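Local coordinates for glycine betaine, L-proline ABC transporter, glycine/betaine/L-proline-binding protein (ProX) (Borrelia burgdorferi, PDB 3TMG) that probably captures glycine betaine and related quaternary amines outside the membrane and hands them to an ABC transporter for uptake, at residues Gly97-Phe102 with Gly204-Val209; Gly101-Ser106 with Ile177-Trp182; Leu181-Trp186 with Ile193-Asp198. All blocks are in the same frame, centred on the assembly; numbering follows the deposited sequence.

All three contacts belong to one antiparallel sheet centred on the long strand 88-105. In contact 1 this strand meets 204-209; farther along, in contact 2, it pairs with 177-182. Contact 3 joins two strands, 179-183 and 193-195, that both bond to it. Contacts 2 and 3 share Leu-181 and Trp-182, with centres about 6 Å apart, whereas the centres of contacts 1 and 2 are about 14 Å apart. Ile-99 O of contact 1 probably accepts a hydrogen bond from Lys-183 N of contact 3 (2.8 Å). The bound trimethyl glycine lies against Trp-182, and the side chain of Thr-98 in contact 1 is about 7 Å from it.

Contact 1 (Gly97-Phe102 with Gly204-Val209); sequences GTIQGF and GGIESV. With EDO (1,2-ethanediol), chain F.
Gly-97 and Thr-98 both turn their backbone N-H groups to Glu-207 O, at 2.9 Å each, forming a G1 beta bulge where the two short strand segments cross at 108°. Glu-207 N returns a bond to Thr-98 O (2.9 Å), completing an antiparallel hydrogen-bonded pair. At phi 118° a CB on Gly-97 would be jammed against the carbonyl O of the preceding residue, so glycine fits the first bulge position. The two donors reach Glu-207 O differently: Gly-97 N nearly in line with the carbonyl, Thr-98 N from above its plane. Thr-98 packs with two unlike branches. OG1 sits between the backbone N and carbonyl carbon (chi1 65°), over the Glu-207 backbone, while the Thr-98 and Val-209 side chains cross at about a right angle, CG2 to CG2 at 3.5 Å. Beyond the bulge, Ile-206 lies alongside Ile-99, CG1 to CG1 at 4.0 Å, and its CG2 rests on Gly-97 CA. Glu-207 OE2 is hydrogen-bonded to Thr-75 OG1, and Gln-100 OE1 to OG1 of Thr-136, whose backbone N binds the trimethyl glycine. A water bridges Gln-100 N and Gly-205 O; another lies 2.8 Å from Thr-98 OG1 and donates to Ser-208 O.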
loop_
_atom_site.group_PDB
_atom_site.type_symbol
_atom_site.label_atom_id
_atom_site.label_comp_id
_atom_site.label_asym_id
_atom_site.label_seq_id
_atom_site.Cartn_x
_atom_site.Cartn_y
_atom_site.Cartn_z
ATOM N N GLY A 97 9.793 6.358 0.026
ATOM C CA GLY A 97 10.410 5.769 -1.138
ATOM C C GLY A 97 9.473 4.987 -2.039
ATOM O O GLY A 97 9.942 4.137 -2.825
ATOM N N THR A 98 8.180 5.310 -2.020
ATOM C CA THR A 98 7.241 4.586 -2.875
ATOM C C THR A 98 7.416 4.986 -4.317
ATOM O O THR A 98 7.790 6.124 -4.593
ATOM C CB THR A 98 5.739 4.815 -2.532
ATOM O OG1 THR A 98 5.369 6.197 -2.769
ATOM C CG2 THR A 98 5.488 4.415 -1.048
ATOM N N ILE A 99 7.052 4.086 -5.239
ATOM C CA ILE A 99 6.893 4.485 -6.642
ATOM C C ILE A 99 5.714 3.661 -7.136
ATOM O O ILE A 99 5.619 2.461 -6.785
ATOM C CB ILE A 99 8.159 4.091 -7.479
ATOM C CG1 ILE A 99 9.415 4.805 -6.983
ATOM C CG2 ILE A 99 7.938 4.249 -8.995
ATOM C CD1 ILE A 99 10.703 4.321 -7.678
ATOM N N GLN A 100 4.852 4.243 -7.961
ATOM C CA GLN A 100 3.833 3.452 -8.664
ATOM C C GLN A 100 4.022 3.725 -10.150
ATOM O O GLN A 100 4.548 4.768 -10.538
ATOM C CB GLN A 100 2.395 3.825 -8.198
ATOM C CG GLN A 100 2.123 5.344 -8.266
ATOM C CD GLN A 100 0.654 5.753 -8.215
ATOM O OE1 GLN A 100 -0.229 4.967 -7.828
ATOM N NE2 GLN A 100 0.380 7.027 -8.567
ATOM N N GLY A 101 3.674 2.748 -10.988
ATOM C CA GLY A 101 3.827 2.974 -12.427
ATOM C C GLY A 101 3.444 1.744 -13.248
ATOM O O GLY A 101 2.909 0.765 -12.708
ATOM N N PHE A 102 3.677 1.853 -14.556
ATOM C CA PHE A 102 3.339 0.850 -15.527
ATOM C C PHE A 102 4.539 -0.106 -15.546
ATOM O O PHE A 102 5.701 0.321 -15.645
ATOM C CB PHE A 102 3.219 1.521 -16.904
ATOM C CG PHE A 102 1.917 2.275 -17.160
ATOM C CD1 PHE A 102 1.313 3.075 -16.208
ATOM C CD2 PHE A 102 1.329 2.186 -18.420
ATOM C CE1 PHE A 102 0.150 3.792 -16.494
ATOM C CE2 PHE A 102 0.154 2.874 -18.716
ATOM C CZ PHE A 102 -0.435 3.700 -17.755
ATOM N N GLY A 204 3.480 10.167 -10.679
ATOM C CA GLY A 204 4.136 10.774 -9.503
ATOM C C GLY A 204 5.619 10.434 -9.445
ATOM O O GLY A 204 6.089 9.537 -10.146
ATOM N N GLY A 205 6.376 11.171 -8.634
ATOM C CA GLY A 205 7.792 10.805 -8.387
ATOM C C GLY A 205 7.838 9.805 -7.247
ATOM O O GLY A 205 6.919 8.988 -7.079
ATOM N N ILE A 206 8.924 9.839 -6.474
ATOM C CA ILE A 206 9.109 8.902 -5.368
ATOM C C ILE A 206 8.316 9.528 -4.212
ATOM O O ILE A 206 8.540 10.694 -3.890
ATOM C CB ILE A 206 10.631 8.747 -5.092
ATOM C CG1 ILE A 206 11.318 8.300 -6.379
ATOM C CG2 ILE A 206 10.912 7.854 -3.884
ATOM C CD1 ILE A 206 12.774 8.686 -6.463
ATOM N N GLU A 207 7.384 8.781 -3.611
ATOM C CA GLU A 207 6.500 9.381 -2.640
ATOM C C GLU A 207 6.563 8.626 -1.314
ATOM O O GLU A 207 7.628 7.981 -0.993
ATOM C CB GLU A 207 5.101 9.560 -3.246
ATOM C CG GLU A 207 5.205 10.418 -4.511
ATOM C CD GLU A 207 3.897 10.779 -5.127
ATOM O OE1 GLU A 207 2.841 10.371 -4.560
ATOM O OE2 GLU A 207 3.939 11.503 -6.181
ATOM N N SER A 208 5.509 8.701 -0.527
ATOM C CA SER A 208 5.611 8.056 0.782
ATOM C C SER A 208 4.242 7.553 1.233
ATOM O O SER A 208 3.215 7.886 0.597
ATOM C CB SER A 208 6.300 9.013 1.763
ATOM O OG SER A 208 5.387 10.021 2.056
ATOM N N VAL A 209 4.222 6.750 2.278
ATOM C CA VAL A 209 2.934 6.281 2.833
ATOM C C VAL A 209 2.798 7.035 4.138
ATOM O O VAL A 209 3.760 7.058 4.937
ATOM C CB VAL A 209 2.955 4.761 3.089
ATOM C CG1 VAL A 209 1.567 4.222 3.491
ATOM C CG2 VAL A 209 3.476 4.013 1.835
HETATM C C1 EDO F . 9.346 11.134 -0.232
HETATM O O1 EDO F . 8.702 11.855 -1.300
HETATM C C2 EDO F . 10.827 11.331 -0.511
HETATM O O2 EDO F . 11.286 10.267 -1.366
HETATM O O HOH W 1 2.809 6.877 -2.002
HETATM O O HOH W 2 4.926 7.345 -7.813
#

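Contact 2 (Gly101-Ser106 with Ile177-Trp182); sequences GFVVPS and ILVPLW. With BET (trimethyl glycine), chain E.
Gly-101 and Leu-181 exchange two backbone hydrogen bonds, Gly-101 N to Leu-181 O and Leu-181 N to Gly-101 O, both 3.0 Å. Two residues on, Val-103 and Val-179 repeat the pattern, the shorter bond running from Val-103 N to Val-179 O (2.8 Å). The bridges are antiparallel, but the short strand axes stand at 107°, so the pair is strongly twisted or bent. Between the two hydrogen-bonded pairs, Phe-102 faces Pro-180 in a non-hydrogen-bonded pair; the proline suits this place because the backbone N there is not called on to reach across.

On the face bearing the valines, Val-103 carries the packing. Its CG2 lies beside its own backbone N, anti to the carbonyl carbon, and from there presses on Leu-181 CB at 3.5 Å, tighter than usual for two carbons. Its CB meets Val-179 CG2 at 3.9 Å. The branched, purely apolar side chains suit an extended backbone in a buried sheet. On the other face, Leu-178 CD1 fits between Phe-102 CD2 (4.0 Å) and Val-104 CG1 (3.8 Å).

Pro-105, lacking an N-H, cannot donate the next bond, to Ile-177 O. Its CD stands 3.2 Å from Ile-177 O instead, and this buried oxygen has no hydrogen-bonding partner in the model. The Pro-105 and Ile-177 side chains cross at about a right angle, with Ile-177 CG2 against Pro-105 CD and CG.

Strand 179-183 leads into Trp-182 of the ligand pocket, and Pro-180 packs on Thr-136, whose backbone N is hydrogen-bonded to the trimethyl glycine. Helix 135-146 also covers Phe-102 through Ala-143 and Leu-144. Helix 160-172 packs from the valine face, with Leu-167 on Leu-181, while strand 126-128 supports Leu-178 through Met-127 and strand 193-195 bonds to Val-104.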
loop_
_atom_site.group_PDB
_atom_site.type_symbol
_atom_site.label_atom_id
_atom_site.label_comp_id
_atom_site.label_asym_id
_atom_site.label_seq_id
_atom_site.Cartn_x
_atom_site.Cartn_y
_atom_site.Cartn_z
ATOM N N GLY A 101 3.674 2.748 -10.988
ATOM C CA GLY A 101 3.827 2.974 -12.427
ATOM C C GLY A 101 3.444 1.744 -13.248
ATOM O O GLY A 101 2.909 0.765 -12.708
ATOM N N PHE A 102 3.677 1.853 -14.556
ATOM C CA PHE A 102 3.339 0.850 -15.527
ATOM C C PHE A 102 4.539 -0.106 -15.546
ATOM O O PHE A 102 5.701 0.321 -15.645
ATOM C CB PHE A 102 3.219 1.521 -16.904
ATOM C CG PHE A 102 1.917 2.275 -17.160
ATOM C CD1 PHE A 102 1.313 3.075 -16.208
ATOM C CD2 PHE A 102 1.329 2.186 -18.420
ATOM C CE1 PHE A 102 0.150 3.792 -16.494
ATOM C CE2 PHE A 102 0.154 2.874 -18.716
ATOM C CZ PHE A 102 -0.435 3.700 -17.755
ATOM N N VAL A 103 4.253 -1.395 -15.466
ATOM C CA VAL A 103 5.278 -2.409 -15.353
ATOM C C VAL A 103 5.093 -3.491 -16.392
ATOM O O VAL A 103 3.965 -3.957 -16.661
ATOM C CB VAL A 103 5.242 -3.038 -13.932
ATOM C CG1 VAL A 103 6.099 -4.297 -13.844
ATOM C CG2 VAL A 103 5.697 -2.003 -12.894
ATOM N N VAL A 104 6.209 -3.872 -17.009
ATOM C CA VAL A 104 6.247 -4.992 -17.943
ATOM C C VAL A 104 7.419 -5.908 -17.543
ATOM O O VAL A 104 8.346 -5.451 -16.907
ATOM C CB VAL A 104 6.452 -4.502 -19.400
ATOM C CG1 VAL A 104 5.247 -3.640 -19.859
ATOM C CG2 VAL A 104 7.786 -3.757 -19.532
ATOM N N PRO A 105 7.389 -7.195 -17.957
ATOM C CA PRO A 105 8.555 -8.063 -17.862
ATOM C C PRO A 105 9.696 -7.411 -18.607
ATOM O O PRO A 105 9.484 -6.755 -19.643
ATOM C CB PRO A 105 8.103 -9.328 -18.605
ATOM C CG PRO A 105 6.625 -9.350 -18.399
ATOM C CD PRO A 105 6.234 -7.904 -18.550
ATOM N N SER A 106 10.896 -7.583 -18.086
ATOM C CA SER A 106 12.083 -6.995 -18.694
ATOM C C SER A 106 12.331 -7.455 -20.130
ATOM O O SER A 106 12.952 -6.725 -20.889
ATOM C CB SER A 106 13.319 -7.299 -17.853
ATOM O OG SER A 106 13.178 -6.618 -16.619
ATOM N N ILE A 177 2.854 -8.703 -20.892
ATOM C CA ILE A 177 1.768 -8.290 -20.020
ATOM C C ILE A 177 2.170 -6.896 -19.516
ATOM O O ILE A 177 3.386 -6.606 -19.308
ATOM C CB ILE A 177 1.528 -9.296 -18.840
ATOM C CG1 ILE A 177 0.220 -8.989 -18.092
ATOM C CG2 ILE A 177 2.710 -9.316 -17.859
ATOM C CD1 ILE A 177 -0.160 -9.932 -16.961
ATOM N N LEU A 178 1.147 -6.060 -19.346
ATOM C CA LEU A 178 1.248 -4.733 -18.746
ATOM C C LEU A 178 0.379 -4.692 -17.475
ATOM O O LEU A 178 -0.835 -5.044 -17.521
ATOM C CB LEU A 178 0.737 -3.706 -19.756
ATOM C CG LEU A 178 0.698 -2.235 -19.339
ATOM C CD1 LEU A 178 2.090 -1.693 -19.037
ATOM C CD2 LEU A 178 0.006 -1.448 -20.444
ATOM N N VAL A 179 0.981 -4.286 -16.347
ATOM C CA VAL A 179 0.269 -4.179 -15.049
ATOM C C VAL A 179 0.663 -2.864 -14.353
ATOM O O VAL A 179 1.756 -2.355 -14.628
ATOM C CB VAL A 179 0.618 -5.364 -14.094
ATOM C CG1 VAL A 179 0.142 -6.726 -14.658
ATOM C CG2 VAL A 179 2.100 -5.370 -13.708
ATOM N N PRO A 180 -0.206 -2.326 -13.468
ATOM C CA PRO A 180 0.272 -1.271 -12.624
ATOM C C PRO A 180 0.926 -2.001 -11.423
ATOM O O PRO A 180 0.381 -3.009 -10.940
ATOM C CB PRO A 180 -1.007 -0.512 -12.243
ATOM C CG PRO A 180 -2.094 -1.549 -12.298
ATOM C CD PRO A 180 -1.671 -2.560 -13.329
ATOM N N LEU A 181 2.140 -1.619 -11.079
ATOM C CA LEU A 181 2.818 -2.203 -9.909
ATOM C C LEU A 181 3.474 -1.051 -9.144
ATOM O O LEU A 181 3.353 0.109 -9.523
ATOM C CB LEU A 181 3.832 -3.302 -10.274
ATOM C CG LEU A 181 3.414 -4.700 -9.781
ATOM C CD1 LEU A 181 4.323 -5.796 -10.319
ATOM C CD2 LEU A 181 3.366 -4.763 -8.245
ATOM N N TRP A 182 4.143 -1.367 -8.045
ATOM C CA TRP A 182 4.626 -0.324 -7.178
ATOM C C TRP A 182 5.741 -0.908 -6.393
ATOM O O TRP A 182 5.905 -2.161 -6.345
ATOM C CB TRP A 182 3.501 0.204 -6.248
ATOM C CG TRP A 182 2.836 -0.899 -5.436
ATOM C CD1 TRP A 182 3.213 -1.424 -4.191
ATOM C CD2 TRP A 182 1.692 -1.682 -5.864
ATOM N NE1 TRP A 182 2.348 -2.437 -3.805
ATOM C CE2 TRP A 182 1.428 -2.656 -4.792
ATOM C CE3 TRP A 182 0.860 -1.654 -6.997
ATOM C CZ2 TRP A 182 0.369 -3.554 -4.864
ATOM C CZ3 TRP A 182 -0.194 -2.576 -7.073
ATOM C CH2 TRP A 182 -0.443 -3.500 -6.027
HETATM N N BET E . -1.043 0.482 -3.435
HETATM C CA BET E . -1.664 1.568 -2.657
HETATM C C BET E . -2.213 2.603 -3.651
HETATM O O BET E . -3.271 2.468 -4.322
HETATM O OXT BET E . -1.515 3.586 -3.790
HETATM C C1 BET E . -0.359 -0.486 -2.561
HETATM C C2 BET E . -0.044 1.017 -4.353
HETATM C C3 BET E . -2.082 -0.211 -4.223
#

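Contact 3 (Leu181-Trp186 with Ile193-Asp198); sequences LWKPHW and IKFLDD. With BET (trimethyl glycine), chain E.
Phe-195 pushes the edge of its ring against the backbone of the strand that carries the ligand-binding Trp-182. CE1 lies 3.6 Å from Leu-181 O and CZ 4.0 Å from Trp-182 CA, both near the ring plane, so the C-H at CE1, on the weakly positive rim, points toward the carbonyl oxygen, while CZ packs on the alpha carbon. With CG beside its own backbone N (chi1 -74°), the ring reaches across although Leu-181 CA and Phe-195 CA, the nearest pair, are 8.1 Å apart. No hydrogen bond joins the two segments.

At the far side of the ring edge, the extended aliphatic chain of Lys-183 runs past CE2, with CG closest at 3.9 Å; its length lets the methylenes pack here while the ammonium makes a cation-pi contact with Phe-188. The Ile-193 and Leu-181 side chains cross at about a right angle, CD1 to CD1 at 3.9 Å.

The same strand carries the indole of Trp-182. One face receives the trimethylammonium group, a cation against an aromatic face as expected of betaine-binding proteins: Trp-182 CD2 lies 3.5 Å from methyl C2 of the trimethyl glycine. Trp-72 meets the indole nearly at right angles. Leu-181 CD2 sits in the corner that the indole and the His-185 ring make, over the opposite face of the indole and over one face of His-185. His-185 is itself held by Glu-160 at NE2 and caps Ala-187 N with ND1.

Strands 179-183 and 193-195 both pair with strand 88-105, and the Phe-195 ring packs on Val-103 of that strand between them. Helix 160-172 backs Leu-181, and helix 187-190 connects the two segments.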
loop_
_atom_site.group_PDB
_atom_site.type_symbol
_atom_site.label_atom_id
_atom_site.label_comp_id
_atom_site.label_asym_id
_atom_site.label_seq_id
_atom_site.Cartn_x
_atom_site.Cartn_y
_atom_site.Cartn_z
ATOM N N LEU A 181 2.140 -1.619 -11.079
ATOM C CA LEU A 181 2.818 -2.203 -9.909
ATOM C C LEU A 181 3.474 -1.051 -9.144
ATOM O O LEU A 181 3.353 0.109 -9.523
ATOM C CB LEU A 181 3.832 -3.302 -10.274
ATOM C CG LEU A 181 3.414 -4.700 -9.781
ATOM C CD1 LEU A 181 4.323 -5.796 -10.319
ATOM C CD2 LEU A 181 3.366 -4.763 -8.245
ATOM N N TRP A 182 4.143 -1.367 -8.045
ATOM C CA TRP A 182 4.626 -0.324 -7.178
ATOM C C TRP A 182 5.741 -0.908 -6.393
ATOM O O TRP A 182 5.905 -2.161 -6.345
ATOM C CB TRP A 182 3.501 0.204 -6.248
ATOM C CG TRP A 182 2.836 -0.899 -5.436
ATOM C CD1 TRP A 182 3.213 -1.424 -4.191
ATOM C CD2 TRP A 182 1.692 -1.682 -5.864
ATOM N NE1 TRP A 182 2.348 -2.437 -3.805
ATOM C CE2 TRP A 182 1.428 -2.656 -4.792
ATOM C CE3 TRP A 182 0.860 -1.654 -6.997
ATOM C CZ2 TRP A 182 0.369 -3.554 -4.864
ATOM C CZ3 TRP A 182 -0.194 -2.576 -7.073
ATOM C CH2 TRP A 182 -0.443 -3.500 -6.027
ATOM N N LYS A 183 6.538 -0.009 -5.806
ATOM C CA LYS A 183 7.492 -0.390 -4.777
ATOM C C LYS A 183 7.068 0.327 -3.507
ATOM O O LYS A 183 6.580 1.470 -3.555
ATOM C CB LYS A 183 8.958 -0.029 -5.156
ATOM C CG LYS A 183 9.479 -0.755 -6.377
ATOM C CD LYS A 183 10.940 -0.373 -6.686
ATOM C CE LYS A 183 11.599 -1.381 -7.642
ATOM N NZ LYS A 183 12.885 -0.818 -8.186
ATOM N N PRO A 184 7.266 -0.323 -2.346
ATOM C CA PRO A 184 7.986 -1.569 -2.114
ATOM C C PRO A 184 7.149 -2.790 -2.482
ATOM O O PRO A 184 5.976 -2.862 -2.116
ATOM C CB PRO A 184 8.246 -1.560 -0.585
ATOM C CG PRO A 184 7.094 -0.742 -0.035
ATOM C CD PRO A 184 6.801 0.313 -1.107
ATOM N N HIS A 185 7.745 -3.745 -3.195
ATOM C CA HIS A 185 7.042 -4.996 -3.482
ATOM C C HIS A 185 8.077 -6.053 -3.772
ATOM O O HIS A 185 9.077 -5.773 -4.478
ATOM C CB HIS A 185 6.048 -4.843 -4.655
ATOM C CG HIS A 185 4.942 -5.884 -4.651
ATOM N ND1 HIS A 185 5.173 -7.170 -4.954
ATOM C CD2 HIS A 185 3.599 -5.808 -4.291
ATOM C CE1 HIS A 185 4.017 -7.889 -4.876
ATOM N NE2 HIS A 185 3.050 -7.066 -4.476
ATOM N N TRP A 186 7.879 -7.250 -3.236
ATOM C CA TRP A 186 8.812 -8.386 -3.542
ATOM C C TRP A 186 8.760 -8.839 -5.004
ATOM O O TRP A 186 9.670 -9.543 -5.479
ATOM C CB TRP A 186 8.552 -9.572 -2.578
ATOM C CG TRP A 186 7.094 -9.947 -2.577
ATOM C CD1 TRP A 186 6.107 -9.579 -1.652
ATOM C CD2 TRP A 186 6.375 -10.671 -3.629
ATOM N NE1 TRP A 186 4.861 -10.018 -2.055
ATOM C CE2 TRP A 186 4.966 -10.715 -3.217
ATOM C CE3 TRP A 186 6.750 -11.294 -4.820
ATOM C CZ2 TRP A 186 4.015 -11.367 -3.955
ATOM C CZ3 TRP A 186 5.763 -11.913 -5.576
ATOM C CH2 TRP A 186 4.421 -11.953 -5.146
ATOM N N ILE A 193 11.350 -7.648 -13.861
ATOM C CA ILE A 193 10.341 -6.737 -14.349
ATOM C C ILE A 193 10.878 -5.292 -14.269
ATOM O O ILE A 193 11.829 -5.036 -13.543
ATOM C CB ILE A 193 9.046 -6.846 -13.505
ATOM C CG1 ILE A 193 9.342 -6.794 -11.981
ATOM C CG2 ILE A 193 8.295 -8.125 -13.879
ATOM C CD1 ILE A 193 8.089 -6.617 -11.109
ATOM N N LYS A 194 10.229 -4.352 -14.955
ATOM C CA LYS A 194 10.741 -2.980 -15.014
ATOM C C LYS A 194 9.570 -2.010 -15.079
ATOM O O LYS A 194 8.518 -2.331 -15.646
ATOM C CB LYS A 194 11.683 -2.773 -16.220
ATOM C CG LYS A 194 11.016 -3.045 -17.586
ATOM C CD LYS A 194 12.018 -2.935 -18.739
ATOM C CE LYS A 194 11.388 -3.219 -20.082
ATOM N NZ LYS A 194 12.445 -3.240 -21.138
ATOM N N PHE A 195 9.766 -0.824 -14.515
ATOM C CA PHE A 195 8.861 0.293 -14.768
ATOM C C PHE A 195 9.145 0.891 -16.115
ATOM O O PHE A 195 10.298 0.946 -16.538
ATOM C CB PHE A 195 9.053 1.406 -13.732
ATOM C CG PHE A 195 8.508 1.104 -12.370
ATOM C CD1 PHE A 195 7.141 1.027 -12.160
ATOM C CD2 PHE A 195 9.370 0.980 -11.255
ATOM C CE1 PHE A 195 6.621 0.828 -10.866
ATOM C CE2 PHE A 195 8.853 0.760 -9.964
ATOM C CZ PHE A 195 7.488 0.678 -9.772
ATOM N N LEU A 196 8.095 1.308 -16.796
ATOM C CA LEU A 196 8.237 2.103 -18.001
ATOM C C LEU A 196 8.414 3.563 -17.609
ATOM O O LEU A 196 7.844 4.033 -16.610
ATOM C CB LEU A 196 6.997 1.920 -18.897
ATOM C CG LEU A 196 6.680 0.519 -19.430
ATOM C CD1 LEU A 196 5.421 0.582 -20.301
ATOM C CD2 LEU A 196 7.829 -0.057 -20.266
ATOM N N ASP A 197 9.178 4.294 -18.412
ATOM C CA ASP A 197 9.347 5.731 -18.213
ATOM C C ASP A 197 8.002 6.473 -18.321
ATOM O O ASP A 197 7.164 6.121 -19.122
ATOM C CB ASP A 197 10.354 6.303 -19.252
ATOM C CG ASP A 197 11.798 5.839 -18.996
ATOM O OD1 ASP A 197 12.110 5.318 -17.886
ATOM O OD2 ASP A 197 12.631 5.996 -19.908
ATOM N N ASP A 198 7.844 7.528 -17.539
ATOM C CA ASP A 198 6.589 8.268 -17.428
ATOM C C ASP A 198 6.983 9.744 -17.593
ATOM O O ASP A 198 7.193 10.464 -16.594
ATOM C CB ASP A 198 5.979 7.925 -16.048
ATOM C CG ASP A 198 4.782 8.807 -15.644
ATOM O OD1 ASP A 198 4.089 9.404 -16.538
ATOM O OD2 ASP A 198 4.541 8.844 -14.393
HETATM N N BET E . -1.043 0.482 -3.435
HETATM C CA BET E . -1.664 1.568 -2.657
HETATM C C BET E . -2.213 2.603 -3.651
HETATM O O BET E . -3.271 2.468 -4.322
HETATM O OXT BET E . -1.515 3.586 -3.790
HETATM C C1 BET E . -0.359 -0.486 -2.561
HETATM C C2 BET E . -0.044 1.017 -4.353
HETATM C C3 BET E . -2.082 -0.211 -4.223
#